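Local coordinates for protein phosphoethanolamine N-methyltransferase 1 (Haemonchus contortus, PDB 4KRG) that catalyses the N-methylation of phosphoethanolamine with S-adenosylmethionine as methyl donor, a step in nematode phosphocholine biosynthesis, at residues S360-W365 against N390-I395; W326-K331 against G353-L358. One frame throughout, in Å; residues are numbered along the deposited sequence.

Contact 1: residues S360-W365 against N390-I395. With BOG (octyl beta-D-glucopyranoside), chain E.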
loop_
_atom_site.group_PDB
_atom_site.type_symbol
_atom_site.label_atom_id
_atom_site.label_comp_id
_atom_site.label_asym_id
_atom_site.label_seq_id
_atom_site.Cartn_x
_atom_site.Cartn_y
_atom_site.Cartn_z
ATOM N N SER A 360 -4.270 9.402 9.023
ATOM C CA SER A 360 -3.074 8.773 8.462
ATOM C C SER A 360 -2.712 9.378 7.104
ATOM O O SER A 360 -1.556 9.727 6.853
ATOM C CB SER A 360 -3.279 7.263 8.326
ATOM O OG SER A 360 -2.239 6.680 7.558
ATOM N N SER A 361 -3.712 9.509 6.238
ATOM C CA SER A 361 -3.499 10.063 4.905
ATOM C C SER A 361 -3.105 11.535 4.983
ATOM O O SER A 361 -2.266 12.013 4.221
ATOM C CB SER A 361 -4.747 9.893 4.035
ATOM O OG SER A 361 -4.499 10.394 2.735
ATOM N N ILE A 362 -3.720 12.261 5.904
ATOM C CA ILE A 362 -3.401 13.673 6.060
ATOM C C ILE A 362 -1.939 13.854 6.476
ATOM O O ILE A 362 -1.255 14.726 5.949
ATOM C CB ILE A 362 -4.374 14.378 7.026
ATOM C CG1 ILE A 362 -5.743 14.524 6.362
ATOM C CG2 ILE A 362 -3.845 15.744 7.452
ATOM C CD1 ILE A 362 -6.758 15.231 7.226
ATOM N N ASP A 363 -1.455 13.024 7.401
ATOM C CA ASP A 363 -0.050 13.075 7.817
ATOM C C ASP A 363 0.887 12.868 6.634
ATOM O O ASP A 363 1.797 13.659 6.411
ATOM C CB ASP A 363 0.249 12.031 8.889
ATOM C CG ASP A 363 -0.271 12.425 10.256
ATOM O OD1 ASP A 363 -0.572 13.619 10.459
ATOM O OD2 ASP A 363 -0.371 11.537 11.134
ATOM N N TYR A 364 0.655 11.796 5.889
ATOM C CA TYR A 364 1.403 11.500 4.674
ATOM C C TYR A 364 1.506 12.713 3.755
ATOM O O TYR A 364 2.592 13.103 3.332
ATOM C CB TYR A 364 0.709 10.358 3.934
ATOM C CG TYR A 364 1.423 9.838 2.714
ATOM C CD1 TYR A 364 2.367 8.833 2.820
ATOM C CD2 TYR A 364 1.118 10.317 1.452
ATOM C CE1 TYR A 364 3.005 8.336 1.707
ATOM C CE2 TYR A 364 1.751 9.829 0.330
ATOM C CZ TYR A 364 2.695 8.835 0.463
ATOM O OH TYR A 364 3.334 8.341 -0.648
ATOM N N TRP A 365 0.368 13.322 3.453
ATOM C CA TRP A 365 0.365 14.406 2.480
ATOM C C TRP A 365 0.865 15.720 3.073
ATOM O O TRP A 365 1.444 16.545 2.373
ATOM C CB TRP A 365 -1.006 14.534 1.812
ATOM C CG TRP A 365 -1.293 13.382 0.903
ATOM C CD1 TRP A 365 -2.265 12.434 1.051
ATOM C CD2 TRP A 365 -0.571 13.048 -0.287
ATOM N NE1 TRP A 365 -2.202 11.533 0.016
ATOM C CE2 TRP A 365 -1.172 11.880 -0.823
ATOM C CE3 TRP A 365 0.519 13.606 -0.966
ATOM C CZ2 TRP A 365 -0.719 11.276 -1.997
ATOM C CZ3 TRP A 365 0.969 13.012 -2.122
ATOM C CH2 TRP A 365 0.342 11.858 -2.634
ATOM N N ASN A 390 -11.164 18.882 10.266
ATOM C CA ASN A 390 -10.602 20.224 10.300
ATOM C C ASN A 390 -9.199 20.293 9.697
ATOM O O ASN A 390 -8.783 21.329 9.193
ATOM C CB ASN A 390 -10.593 20.759 11.730
ATOM C CG ASN A 390 -10.229 22.223 11.794
ATOM O OD1 ASN A 390 -10.914 23.069 11.213
ATOM N ND2 ASN A 390 -9.151 22.536 12.505
ATOM N N SER A 391 -8.475 19.182 9.733
ATOM C CA SER A 391 -7.093 19.174 9.266
ATOM C C SER A 391 -6.976 18.918 7.772
ATOM O O SER A 391 -5.880 18.930 7.222
ATOM C CB SER A 391 -6.278 18.140 10.034
ATOM O OG SER A 391 -6.846 16.857 9.891
ATOM N N ILE A 392 -8.101 18.682 7.113
ATOM C CA ILE A 392 -8.090 18.462 5.672
ATOM C C ILE A 392 -7.517 19.685 4.950
ATOM O O ILE A 392 -6.748 19.556 4.000
ATOM C CB ILE A 392 -9.498 18.102 5.160
ATOM C CG1 ILE A 392 -9.838 16.655 5.543
ATOM C CG2 ILE A 392 -9.590 18.265 3.663
ATOM C CD1 ILE A 392 -11.313 16.295 5.380
ATOM N N ALA A 393 -7.853 20.873 5.445
ATOM C CA ALA A 393 -7.387 22.123 4.840
ATOM C C ALA A 393 -5.867 22.203 4.702
ATOM O O ALA A 393 -5.356 22.872 3.808
ATOM C CB ALA A 393 -7.895 23.304 5.633
ATOM N N SER A 394 -5.144 21.524 5.585
ATOM C CA SER A 394 -3.688 21.575 5.550
ATOM C C SER A 394 -3.114 20.873 4.319
ATOM O O SER A 394 -1.928 21.023 4.019
ATOM C CB SER A 394 -3.083 20.993 6.831
ATOM O OG SER A 394 -3.388 19.618 6.953
ATOM N N ILE A 395 -3.949 20.112 3.610
ATOM C CA ILE A 395 -3.542 19.516 2.334
ATOM C C ILE A 395 -4.391 19.996 1.156
ATOM O O ILE A 395 -4.319 19.418 0.073
ATOM C CB ILE A 395 -3.530 17.967 2.362
ATOM C CG1 ILE A 395 -4.940 17.408 2.533
ATOM C CG2 ILE A 395 -2.613 17.443 3.449
ATOM C CD1 ILE A 395 -5.002 15.892 2.400
HETATM C C1 BOG E . -0.325 18.918 -5.808
HETATM O O1 BOG E . 0.076 17.655 -5.423
HETATM C C2 BOG E . 0.796 19.922 -5.632
HETATM O O2 BOG E . 1.099 20.027 -4.250
HETATM C C3 BOG E . 0.387 21.257 -6.157
HETATM O O3 BOG E . 1.498 22.190 -6.042
HETATM C C4 BOG E . -0.066 21.176 -7.579
HETATM O O4 BOG E . -0.526 22.462 -8.038
HETATM C C5 BOG E . -1.189 20.160 -7.729
HETATM O O5 BOG E . -0.764 18.846 -7.223
HETATM C C6 BOG E . -1.572 20.010 -9.134
HETATM O O6 BOG E . -2.963 20.019 -9.198
HETATM C "C1'" BOG E . -0.988 16.886 -4.863
HETATM C "C2'" BOG E . -0.401 15.517 -4.430
HETATM C "C3'" BOG E . 0.280 14.800 -5.583
HETATM C "C4'" BOG E . -0.200 13.562 -6.023
HETATM C "C5'" BOG E . -0.055 13.198 -7.527
HETATM C "C6'" BOG E . -0.467 11.755 -7.848
HETATM C "C7'" BOG E . -1.953 11.609 -8.258
HETATM C "C8'" BOG E . -2.094 11.288 -9.706
#

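Contact 2: residues W326-K331 against G353-L358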
loop_
_atom_site.group_PDB
_atom_site.type_symbol
_atom_site.label_atom_id
_atom_site.label_comp_id
_atom_site.label_asym_id
_atom_site.label_seq_id
_atom_site.Cartn_x
_atom_site.Cartn_y
_atom_site.Cartn_z
ATOM N N TRP A 326 -6.149 11.001 -6.527
ATOM C CA TRP A 326 -5.650 10.155 -5.453
ATOM C C TRP A 326 -6.830 9.727 -4.584
ATOM O O TRP A 326 -7.496 10.561 -3.975
ATOM C CB TRP A 326 -4.619 10.889 -4.598
ATOM C CG TRP A 326 -4.105 10.037 -3.481
ATOM C CD1 TRP A 326 -4.635 9.913 -2.232
ATOM C CD2 TRP A 326 -2.959 9.182 -3.527
ATOM N NE1 TRP A 326 -3.884 9.030 -1.488
ATOM C CE2 TRP A 326 -2.852 8.568 -2.255
ATOM C CE3 TRP A 326 -2.010 8.879 -4.502
ATOM C CZ2 TRP A 326 -1.826 7.670 -1.947
ATOM C CZ3 TRP A 326 -0.995 7.991 -4.195
ATOM C CH2 TRP A 326 -0.911 7.394 -2.926
ATOM N N ASN A 327 -7.082 8.425 -4.532
ATOM C CA ASN A 327 -8.235 7.885 -3.833
ATOM C C ASN A 327 -7.747 7.053 -2.658
ATOM O O ASN A 327 -7.053 6.048 -2.838
ATOM C CB ASN A 327 -9.057 7.032 -4.805
ATOM C CG ASN A 327 -10.342 6.463 -4.194
ATOM O OD1 ASN A 327 -10.521 6.399 -2.974
ATOM N ND2 ASN A 327 -11.230 6.018 -5.061
ATOM N N VAL A 328 -8.116 7.485 -1.458
ATOM C CA VAL A 328 -7.745 6.809 -0.217
ATOM C C VAL A 328 -8.770 5.733 0.105
ATOM O O VAL A 328 -9.971 5.998 0.081
ATOM C CB VAL A 328 -7.726 7.804 0.961
ATOM C CG1 VAL A 328 -7.259 7.125 2.234
ATOM C CG2 VAL A 328 -6.836 8.990 0.636
ATOM N N GLU A 329 -8.297 4.521 0.389
ATOM C CA GLU A 329 -9.150 3.431 0.859
ATOM C C GLU A 329 -8.714 3.078 2.283
ATOM O O GLU A 329 -7.540 3.231 2.630
ATOM C CB GLU A 329 -9.008 2.205 -0.057
ATOM C CG GLU A 329 -9.291 2.462 -1.545
ATOM C CD GLU A 329 -10.747 2.226 -1.931
ATOM O OE1 GLU A 329 -11.608 2.112 -1.031
ATOM O OE2 GLU A 329 -11.041 2.149 -3.143
ATOM N N THR A 330 -9.642 2.610 3.112
ATOM C CA THR A 330 -9.284 2.199 4.471
ATOM C C THR A 330 -9.558 0.718 4.732
ATOM O O THR A 330 -9.204 0.195 5.785
ATOM C CB THR A 330 -9.986 3.047 5.551
ATOM O OG1 THR A 330 -11.395 2.786 5.528
ATOM C CG2 THR A 330 -9.740 4.523 5.316
ATOM N N LYS A 331 -10.192 0.051 3.773
ATOM C CA LYS A 331 -10.450 -1.384 3.879
ATOM C C LYS A 331 -9.495 -2.162 2.969
ATOM O O LYS A 331 -9.577 -2.049 1.745
ATOM C CB LYS A 331 -11.902 -1.696 3.503
ATOM C CG LYS A 331 -12.951 -0.851 4.218
ATOM C CD LYS A 331 -13.426 -1.506 5.513
ATOM C CE LYS A 331 -14.692 -0.844 6.062
ATOM N NZ LYS A 331 -14.470 0.555 6.518
ATOM N N GLY A 353 -4.247 4.680 -2.523
ATOM C CA GLY A 353 -3.393 4.383 -1.393
ATOM C C GLY A 353 -4.269 3.801 -0.310
ATOM O O GLY A 353 -5.466 4.078 -0.260
ATOM N N TRP A 354 -3.687 2.973 0.545
ATOM C CA TRP A 354 -4.391 2.525 1.730
ATOM C C TRP A 354 -3.838 3.270 2.937
ATOM O O TRP A 354 -2.624 3.444 3.071
ATOM C CB TRP A 354 -4.253 1.012 1.938
ATOM C CG TRP A 354 -4.847 0.560 3.242
ATOM C CD1 TRP A 354 -6.118 0.126 3.457
ATOM C CD2 TRP A 354 -4.195 0.536 4.525
ATOM N NE1 TRP A 354 -6.300 -0.176 4.786
ATOM C CE2 TRP A 354 -5.143 0.067 5.453
ATOM C CE3 TRP A 354 -2.912 0.870 4.956
ATOM C CZ2 TRP A 354 -4.830 -0.078 6.811
ATOM C CZ3 TRP A 354 -2.611 0.720 6.298
ATOM C CH2 TRP A 354 -3.567 0.251 7.211
ATOM N N ASN A 355 -4.737 3.716 3.805
ATOM C CA ASN A 355 -4.364 4.226 5.112
ATOM C C ASN A 355 -5.347 3.702 6.150
ATOM O O ASN A 355 -6.471 3.349 5.820
ATOM C CB ASN A 355 -4.359 5.752 5.115
ATOM C CG ASN A 355 -3.496 6.322 4.024
ATOM O OD1 ASN A 355 -3.918 6.401 2.873
ATOM N ND2 ASN A 355 -2.277 6.725 4.375
ATOM N N GLU A 356 -4.920 3.653 7.404
ATOM C CA GLU A 356 -5.775 3.164 8.478
ATOM C C GLU A 356 -6.954 4.103 8.730
ATOM O O GLU A 356 -8.029 3.663 9.122
ATOM C CB GLU A 356 -4.955 3.016 9.759
ATOM C CG GLU A 356 -5.576 2.133 10.821
ATOM C CD GLU A 356 -4.612 1.858 11.963
ATOM O OE1 GLU A 356 -3.597 2.582 12.070
ATOM O OE2 GLU A 356 -4.860 0.921 12.749
ATOM N N SER A 357 -6.741 5.398 8.500
ATOM C CA SER A 357 -7.741 6.423 8.801
ATOM C C SER A 357 -7.502 7.645 7.948
ATOM O O SER A 357 -6.499 7.719 7.241
ATOM C CB SER A 357 -7.621 6.845 10.256
ATOM O OG SER A 357 -6.391 7.518 10.468
ATOM N N LEU A 358 -8.403 8.618 8.041
ATOM C CA LEU A 358 -8.205 9.895 7.366
ATOM C C LEU A 358 -6.950 10.592 7.884
ATOM O O LEU A 358 -6.157 11.122 7.104
ATOM C CB LEU A 358 -9.424 10.803 7.560
ATOM C CG LEU A 358 -9.334 12.238 7.024
ATOM C CD1 LEU A 358 -9.059 12.258 5.530
ATOM C CD2 LEU A 358 -10.613 13.001 7.327
HETATM O O HOH W 1 -3.304 8.788 1.368
HETATM O O HOH W 2 -8.889 1.219 8.671
#

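Contact 1: residues S360-W365 against N390-I395
Ile362 places CG1 beside its own backbone N (chi1 -72°) and keeps chi2 extended at -179°, which drives CD1 straight into the turn Ser391-Ile395. The methyl ends 3.1 Å from Ser391 OG, a tight approach of carbon to oxygen, and 3.8 Å from Ile392 CG1. The other branch, CG2, lies alongside the same turn, with Ser394 OG 3.9 Å away. Ile395 takes the less common setting, CG1 between backbone N and carbonyl carbon (chi1 66°). Its CG2 is thereby swung to the helix, reaching Trp365 CB at 3.7 Å, while its CD1 flanks Ile362 CG1.

The indole of Trp365 leads away from the turn. Tyr364 CD2 sits over the centre of one indole face, 3.5 Å above the plane, and Ser361 OG lies in plane at its edge. At the far rim CZ3 meets C2' of the octyl glucoside at 3.7 Å, so the detergent's alkyl tail borders the benzo ring. The sugar-bearing molecule is also hydrogen-bonded to Lys397 and Ser371.

The turn is shaped by its own 3-10 bonds, including Ile395 N to Ile392 O at 2.9 Å. Helix 358-367 follows strand 350-354 in the chain and precedes strand 372-378, within a C-terminal half whose strand order matches the Rossmann-like methyltransferase fold. Ser391 OG is bonded to Ser388 O; Ser394 OG has both Ser391 O and Asn366 OD1 within reach. Ile362 and Trp365 therefore meet Ile392 and Ile395 by apolar fit, while Ser394 may add a polar link to the same helix through Asn366, one residue beyond 360-365.

Contact 2: residues W326-K331 against G353-L358
Trp326 opens the pairing by laying its indole beside Gly353: CG is anti to the backbone N, which carries the ring across until CZ2 stands 3.7 Å from Gly353 CA. The amide N of Gly353 lies above one face of this ring, offset toward the rim. From the pyrrole side, NE1 donates to a water, which in turn donates to Asn355 OD1 at 2.9 Å.

At Asn327 the carbonyl O accepts Gly353 N at 3.1 Å (N-H...O 157°), with the donor tilted from the carbonyl plane. Val328, bridged to Gly353, sends CG1 to 3.5 Å from Asn355 OD1, the two side chains crossing at about a right angle. Glu329 then completes the parallel ladder in both directions: its N reaches Gly353 O at 2.9 Å and 170°, and its O receives Asn355 N at 3.1 Å. Bonding Gly353 and Asn355 on either side of Trp354 is the register expected of parallel strands, here the two neighbouring strands 324-329 and 350-354, joined by a beta-alpha-beta crossover through helix 332-345, part of a Rossmann-like sheet. The side chain of Glu329 bends away at chi2 to a salt bridge with Arg304 and a hydrogen bond with Ser338.

Beyond the strand, Thr330 rests CB and CG2 against Asn355 O. Its carbonyl O sits at the edge of the Trp354 indole and takes a weak bond from NE1 (3.1 Å, 140°); a second water donates both to this O and to Glu356 O, 2.6 Å from the latter. Lys331 occupies the N-cap position of helix 332-345, and its NZ is hydrogen-bonded to Pro303 O.

Along the chain both segments of contact 2 come before those of contact 1, and their centres are 12 Å apart. Strand 350-354 runs directly into helix 358-367, so the second segment of contact 2 and the first of contact 1 are almost continuous. Ser357 OG caps the helix at Ser360 N, and Asn355 ND2 is probably hydrogen-bonded to Ser360 OG, 3.2 Å away. The rings of Trp326 and Trp365 meet edge-to-face, tying the two interfaces side by side. Together the contacts place helix 358-367 against the parallel strands at its start and the turn after helix 386-390 along its side, whereas S-adenosylhomocysteine and phosphoethanolamine are bound by the N-terminal half.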